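Local coordinates for protein PaxB (Photorhabdus luminescens, PDB 6EK4) that probably serves as one component of a two-component alpha-helical pore-forming toxin of the YaxAB type, at residues K46-L57 with R136-I145. Residues are numbered along the deposited sequence; the frame is centred on the assembly and turned at random.
With NA (sodium ion), chain E.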
ATOM      1  N   LYS A  46      -0.028   0.425  15.017  1.00 72.14           N
ATOM      2  CA  LYS A  46       0.339   1.777  14.586  1.00 70.93           C
ATOM      3  C   LYS A  46      -0.378   2.191  13.300  1.00 69.39           C
ATOM      4  O   LYS A  46      -0.761   3.350  13.152  1.00 69.75           O
ATOM      5  CB  LYS A  46       1.855   1.902  14.399  1.00 71.64           C
ATOM      6  CG  LYS A  46       2.639   2.016  15.698  1.00 73.18           C
ATOM      7  CD  LYS A  46       4.077   2.423  15.429  1.00 74.08           C
ATOM      8  CE  LYS A  46       4.963   2.234  16.649  1.00 75.80           C
ATOM      9  NZ  LYS A  46       6.361   2.679  16.391  1.00 76.65           N
ATOM     10  N   THR A  47      -0.553   1.250  12.375  1.00 67.85           N
ATOM     11  CA  THR A  47      -1.277   1.524  11.132  1.00 66.49           C
ATOM     12  C   THR A  47      -2.751   1.827  11.400  1.00 66.15           C
ATOM     13  O   THR A  47      -3.353   2.654  10.713  1.00 65.98           O
ATOM     14  CB  THR A  47      -1.175   0.354  10.134  1.00 65.91           C
ATOM     15  OG1 THR A  47      -1.474  -0.878  10.800  1.00 66.42           O
ATOM     16  CG2 THR A  47       0.222   0.281   9.535  1.00 66.03           C
ATOM     17  N   LEU A  48      -3.325   1.160  12.399  1.00 66.38           N
ATOM     18  CA  LEU A  48      -4.700   1.438  12.817  1.00 66.44           C
ATOM     19  C   LEU A  48      -4.822   2.818  13.472  1.00 66.56           C
ATOM     20  O   LEU A  48      -5.863   3.462  13.361  1.00 66.64           O
ATOM     21  CB  LEU A  48      -5.217   0.350  13.766  1.00 67.04           C
ATOM     22  CG  LEU A  48      -5.431  -1.035  13.145  1.00 67.00           C
ATOM     23  CD1 LEU A  48      -5.678  -2.076  14.229  1.00 67.71           C
ATOM     24  CD2 LEU A  48      -6.574  -1.026  12.141  1.00 66.66           C
ATOM     25  N   ARG A  49      -3.765   3.265  14.151  1.00 66.53           N
ATOM     26  CA  ARG A  49      -3.727   4.621  14.706  1.00 66.54           C
ATOM     27  C   ARG A  49      -3.722   5.664  13.594  1.00 65.15           C
ATOM     28  O   ARG A  49      -4.389   6.694  13.700  1.00 63.98           O
ATOM     29  CB  ARG A  49      -2.492   4.828  15.586  1.00 68.19           C
ATOM     30  CG  ARG A  49      -2.486   4.047  16.888  1.00 70.06           C
ATOM     31  CD  ARG A  49      -1.175   4.262  17.625  1.00 71.67           C
ATOM     32  NE  ARG A  49      -0.970   3.306  18.711  1.00 73.59           N
ATOM     33  CZ  ARG A  49       0.182   3.132  19.358  1.00 75.58           C
ATOM     34  NH1 ARG A  49       1.257   3.848  19.040  1.00 76.09           N
ATOM     35  NH2 ARG A  49       0.264   2.230  20.329  1.00 77.40           N
ATOM     36  N   ILE A  50      -2.963   5.393  12.534  1.00 64.67           N
ATOM     37  CA  ILE A  50      -2.854   6.315  11.402  1.00 64.44           C
ATOM     38  C   ILE A  50      -4.188   6.428  10.663  1.00 63.93           C
ATOM     39  O   ILE A  50      -4.605   7.529  10.310  1.00 63.47           O
ATOM     40  CB  ILE A  50      -1.727   5.897  10.424  1.00 64.34           C
ATOM     41  CG1 ILE A  50      -0.358   6.041  11.101  1.00 65.06           C
ATOM     42  CG2 ILE A  50      -1.756   6.749   9.161  1.00 64.01           C
ATOM     43  CD1 ILE A  50       0.756   5.286  10.407  1.00 65.33           C
ATOM     44  N   SER A  51      -4.858   5.297  10.445  1.00 64.22           N
ATOM     45  CA  SER A  51      -6.163   5.298   9.774  1.00 64.52           C
ATOM     46  C   SER A  51      -7.231   6.005  10.611  1.00 64.56           C
ATOM     47  O   SER A  51      -8.087   6.700  10.066  1.00 64.37           O
ATOM     48  CB  SER A  51      -6.617   3.872   9.450  1.00 64.51           C
ATOM     49  OG  SER A  51      -7.064   3.195  10.612  1.00 66.23           O
ATOM     50  N   LEU A  52      -7.166   5.825  11.930  1.00 64.88           N
ATOM     51  CA  LEU A  52      -8.134   6.427  12.849  1.00 65.36           C
ATOM     52  C   LEU A  52      -7.980   7.950  12.899  1.00 64.81           C
ATOM     53  O   LEU A  52      -8.967   8.683  12.812  1.00 63.93           O
ATOM     54  CB  LEU A  52      -7.977   5.834  14.253  1.00 67.20           C
ATOM     55  CG  LEU A  52      -9.200   5.923  15.171  1.00 69.03           C
ATOM     56  CD1 LEU A  52     -10.238   4.877  14.787  1.00 69.56           C
ATOM     57  CD2 LEU A  52      -8.793   5.756  16.628  1.00 69.89           C
ATOM     58  N   TYR A  53      -6.740   8.415  13.041  1.00 64.56           N
ATOM     59  CA  TYR A  53      -6.445   9.849  13.021  1.00 64.14           C
ATOM     60  C   TYR A  53      -6.611  10.451  11.621  1.00 63.90           C
ATOM     61  O   TYR A  53      -6.958  11.625  11.490  1.00 63.78           O
ATOM     62  CB  TYR A  53      -5.026  10.126  13.539  1.00 64.45           C
ATOM     63  CG  TYR A  53      -4.832   9.936  15.035  1.00 65.39           C
ATOM     64  CD1 TYR A  53      -5.708  10.510  15.956  1.00 65.96           C
ATOM     65  CD2 TYR A  53      -3.748   9.213  15.528  1.00 66.12           C
ATOM     66  CE1 TYR A  53      -5.522  10.348  17.320  1.00 67.11           C
ATOM     67  CE2 TYR A  53      -3.555   9.046  16.890  1.00 67.06           C
ATOM     68  CZ  TYR A  53      -4.442   9.614  17.781  1.00 67.79           C
ATOM     69  OH  TYR A  53      -4.252   9.451  19.135  1.00 69.34           O
ATOM     70  N   SER A  54      -6.355   9.656  10.582  1.00 64.14           N
ATOM     71  CA  SER A  54      -6.588  10.093   9.198  1.00 64.17           C
ATOM     72  C   SER A  54      -8.059  10.414   8.963  1.00 63.94           C
ATOM     73  O   SER A  54      -8.389  11.411   8.323  1.00 63.69           O
ATOM     74  CB  SER A  54      -6.140   9.021   8.199  1.00 64.40           C
ATOM     75  OG  SER A  54      -4.728   8.964   8.109  1.00 64.93           O
ATOM     76  N   ARG A  55      -8.933   9.561   9.485  1.00 64.82           N
ATOM     77  CA  ARG A  55     -10.372   9.761   9.376  1.00 66.09           C
ATOM     78  C   ARG A  55     -10.826  10.974  10.191  1.00 65.70           C
ATOM     79  O   ARG A  55     -11.721  11.704   9.768  1.00 65.38           O
ATOM     80  CB  ARG A  55     -11.117   8.503   9.829  1.00 68.63           C
ATOM     81  CG  ARG A  55     -12.581   8.469   9.425  1.00 71.54           C
ATOM     82  CD  ARG A  55     -13.140   7.057   9.501  1.00 74.54           C
ATOM     83  NE  ARG A  55     -13.038   6.493  10.847  1.00 77.06           N
ATOM     84  CZ  ARG A  55     -13.413   5.258  11.178  1.00 79.75           C
ATOM     85  NH1 ARG A  55     -13.279   4.844  12.435  1.00 81.10           N
ATOM     86  NH2 ARG A  55     -13.922   4.434  10.266  1.00 80.49           N
ATOM     87  N   ASP A  56     -10.205  11.184  11.352  1.00 65.30           N
ATOM     88  CA  ASP A  56     -10.468  12.374  12.167  1.00 65.40           C
ATOM     89  C   ASP A  56     -10.058  13.656  11.443  1.00 65.19           C
ATOM     90  O   ASP A  56     -10.745  14.673  11.538  1.00 66.04           O
ATOM     91  CB  ASP A  56      -9.733  12.297  13.513  1.00 65.62           C
ATOM     92  CG  ASP A  56     -10.393  11.345  14.497  1.00 65.83           C
ATOM     93  OD1 ASP A  56     -11.615  11.103  14.388  1.00 65.64           O
ATOM     94  OD2 ASP A  56      -9.685  10.848  15.400  1.00 66.06           O
ATOM     95  N   LEU A  57      -8.928  13.606  10.739  1.00 64.82           N
ATOM     96  CA  LEU A  57      -8.453  14.744   9.949  1.00 64.29           C
ATOM     97  C   LEU A  57      -9.426  15.039   8.810  1.00 64.05           C
ATOM     98  O   LEU A  57      -9.751  16.197   8.547  1.00 63.90           O
ATOM     99  CB  LEU A  57      -7.052  14.465   9.392  1.00 64.18           C
ATOM    100  CG  LEU A  57      -6.308  15.634   8.732  1.00 64.06           C
ATOM    101  CD1 LEU A  57      -4.806  15.470   8.899  1.00 64.40           C
ATOM    102  CD2 LEU A  57      -6.659  15.787   7.257  1.00 64.17           C
ATOM    103  N   ARG A 136      -4.588  17.782  13.980  1.00 68.90           N
ATOM    104  CA  ARG A 136      -4.877  16.566  13.222  1.00 68.85           C
ATOM    105  C   ARG A 136      -3.650  16.112  12.439  1.00 68.82           C
ATOM    106  O   ARG A 136      -3.325  14.924  12.421  1.00 68.92           O
ATOM    107  CB  ARG A 136      -6.052  16.791  12.265  1.00 68.81           C
ATOM    108  CG  ARG A 136      -7.373  17.084  12.958  1.00 69.27           C
ATOM    109  CD  ARG A 136      -7.988  15.835  13.565  1.00 69.88           C
ATOM    110  NE  ARG A 136      -8.910  16.155  14.653  1.00 71.45           N
ATOM    111  CZ  ARG A 136      -8.550  16.417  15.910  1.00 72.70           C
ATOM    112  NH1 ARG A 136      -7.270  16.403  16.276  1.00 72.84           N
ATOM    113  NH2 ARG A 136      -9.484  16.698  16.813  1.00 73.48           N
ATOM    114  N   ILE A 137      -2.980  17.066  11.793  1.00 68.96           N
ATOM    115  CA  ILE A 137      -1.742  16.801  11.053  1.00 68.84           C
ATOM    116  C   ILE A 137      -0.668  16.214  11.974  1.00 69.23           C
ATOM    117  O   ILE A 137       0.055  15.296  11.586  1.00 69.37           O
ATOM    118  CB  ILE A 137      -1.214  18.085  10.364  1.00 68.73           C
ATOM    119  CG1 ILE A 137      -2.110  18.449   9.174  1.00 68.21           C
ATOM    120  CG2 ILE A 137       0.226  17.913   9.889  1.00 69.18           C
ATOM    121  CD1 ILE A 137      -1.969  19.884   8.709  1.00 68.72           C
ATOM    122  N   ALA A 138      -0.573  16.746  13.188  1.00 69.84           N
ATOM    123  CA  ALA A 138       0.393  16.257  14.169  1.00 71.04           C
ATOM    124  C   ALA A 138       0.105  14.809  14.559  1.00 71.44           C
ATOM    125  O   ALA A 138       1.023  13.993  14.643  1.00 71.80           O
ATOM    126  CB  ALA A 138       0.392  17.147  15.403  1.00 71.76           C
ATOM    127  N   ASP A 139      -1.170  14.496  14.787  1.00 71.50           N
ATOM    128  CA  ASP A 139      -1.580  13.158  15.224  1.00 71.71           C
ATOM    129  C   ASP A 139      -1.251  12.067  14.201  1.00 71.44           C
ATOM    130  O   ASP A 139      -0.749  11.004  14.570  1.00 71.15           O
ATOM    131  CB  ASP A 139      -3.082  13.129  15.545  1.00 71.86           C
ATOM    132  CG  ASP A 139      -3.422  13.795  16.875  1.00 73.04           C
ATOM    133  OD1 ASP A 139      -2.547  13.865  17.767  1.00 74.01           O
ATOM    134  OD2 ASP A 139      -4.583  14.237  17.030  1.00 72.43           O
ATOM    135  N   VAL A 140      -1.533  12.331  12.926  1.00 71.08           N
ATOM    136  CA  VAL A 140      -1.287  11.343  11.866  1.00 71.63           C
ATOM    137  C   VAL A 140       0.202  11.187  11.547  1.00 72.65           C
ATOM    138  O   VAL A 140       0.672  10.076  11.306  1.00 73.00           O
ATOM    139  CB  VAL A 140      -2.063  11.653  10.558  1.00 71.10           C
ATOM    140  CG1 VAL A 140      -3.559  11.747  10.825  1.00 70.62           C
ATOM    141  CG2 VAL A 140      -1.552  12.918   9.882  1.00 71.52           C
ATOM    142  N   SER A 141       0.938  12.297  11.558  1.00 74.06           N
ATOM    143  CA  SER A 141       2.349  12.299  11.158  1.00 75.20           C
ATOM    144  C   SER A 141       3.299  11.762  12.231  1.00 76.85           C
ATOM    145  O   SER A 141       4.356  11.221  11.901  1.00 78.81           O
ATOM    146  CB  SER A 141       2.782  13.710  10.754  1.00 75.34           C
ATOM    147  OG  SER A 141       2.685  14.607  11.844  1.00 76.11           O
ATOM    148  N   ASN A 142       2.930  11.906  13.504  1.00 77.84           N
ATOM    149  CA  ASN A 142       3.803  11.496  14.614  1.00 79.58           C
ATOM    150  C   ASN A 142       3.883   9.984  14.851  1.00 79.30           C
ATOM    151  O   ASN A 142       4.728   9.527  15.624  1.00 80.77           O
ATOM    152  CB  ASN A 142       3.399  12.204  15.917  1.00 80.51           C
ATOM    153  CG  ASN A 142       3.832  13.662  15.955  1.00 81.51           C
ATOM    154  OD1 ASN A 142       4.694  14.094  15.187  1.00 82.18           O
ATOM    155  ND2 ASN A 142       3.237  14.428  16.864  1.00 81.90           N
ATOM    156  N   VAL A 143       3.015   9.212  14.201  1.00 77.81           N
ATOM    157  CA  VAL A 143       3.089   7.753  14.278  1.00 78.08           C
ATOM    158  C   VAL A 143       4.225   7.276  13.376  1.00 78.61           C
ATOM    159  O   VAL A 143       4.180   7.480  12.164  1.00 78.31           O
ATOM    160  CB  VAL A 143       1.768   7.080  13.847  1.00 76.70           C
ATOM    161  CG1 VAL A 143       1.879   5.564  13.963  1.00 76.71           C
ATOM    162  CG2 VAL A 143       0.604   7.597  14.684  1.00 76.40           C
ATOM    163  N   VAL A 144       5.238   6.648  13.969  1.00 80.09           N
ATOM    164  CA  VAL A 144       6.424   6.213  13.230  1.00 81.57           C
ATOM    165  C   VAL A 144       6.271   4.755  12.802  1.00 82.39           C
ATOM    166  O   VAL A 144       6.117   3.874  13.645  1.00 82.49           O
ATOM    167  CB  VAL A 144       7.706   6.365  14.077  1.00 83.24           C
ATOM    168  CG1 VAL A 144       8.945   6.124  13.222  1.00 83.98           C
ATOM    169  CG2 VAL A 144       7.762   7.746  14.719  1.00 83.58           C
ATOM    170  N   ILE A 145       6.323   4.509  11.493  1.00 83.73           N
ATOM    171  CA  ILE A 145       6.122   3.160  10.939  1.00 84.48           C
ATOM    172  C   ILE A 145       7.273   2.632  10.072  1.00 86.81           C
ATOM    173  O   ILE A 145       7.379   1.420   9.875  1.00 86.91           O
ATOM    174  CB  ILE A 145       4.809   3.074  10.121  1.00 83.22           C
ATOM    175  CG1 ILE A 145       4.709   4.221   9.110  1.00 82.97           C
ATOM    176  CG2 ILE A 145       3.605   3.090  11.053  1.00 83.05           C
ATOM    177  CD1 ILE A 145       3.624   4.032   8.072  1.00 81.97           C
TER
HETATM  178 NA    NA E 401     -13.949  10.958  15.651  1.00 81.51          NA
HETATM  179  O   HOH W   1      -5.742  13.407  13.333  1.00 57.83           O
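Asp139 lays its CB over one face of the Tyr53 ring, 3.8 Å from the ring centroid and offset toward the rim, a CH-pi contact. Its carboxylate follows the ring at a shallow tilt, the two planes 27° apart, while Arg136 NH1 forms a long salt bridge to Asp139 OD2 within the same helix turn. Arg136 bends at chi2 (-75°), which carries CD across the backbone of Asp56 to lie 3.6 Å from Asp56 O; the Arg136 and Leu57 side chains lie alongside one another, pointing opposite ways, with Arg136 CB against Leu57 CG. Val140 enters as a knob among Ile50, Tyr53, Ser54 and Leu57, with CG1 against Tyr53 CB. This is antiparallel helix packing within the elongated helical bundle of the toxin: the axes of 46-57 and 136-141 approach to 8.6 Å, their directions 164° apart, and helix 247-321 also touches Val140, through Leu299. One water bridges the backbones, donating to both Tyr53 O and Arg136 O. In the loop that follows the helix, Val143 packs its CB on Ile50 CG1 (3.6 Å), and Ile50 CD1 meets Ile145 CG2 tip to tip. Lys46, extended beyond CG, runs alongside Val143 CG1 and ends with NZ donating in the carbonyl plane to Val144 O (3.0 Å). At the opposite end of 46-57, Asp56 OD1 binds a sodium ion at 2.7 Å.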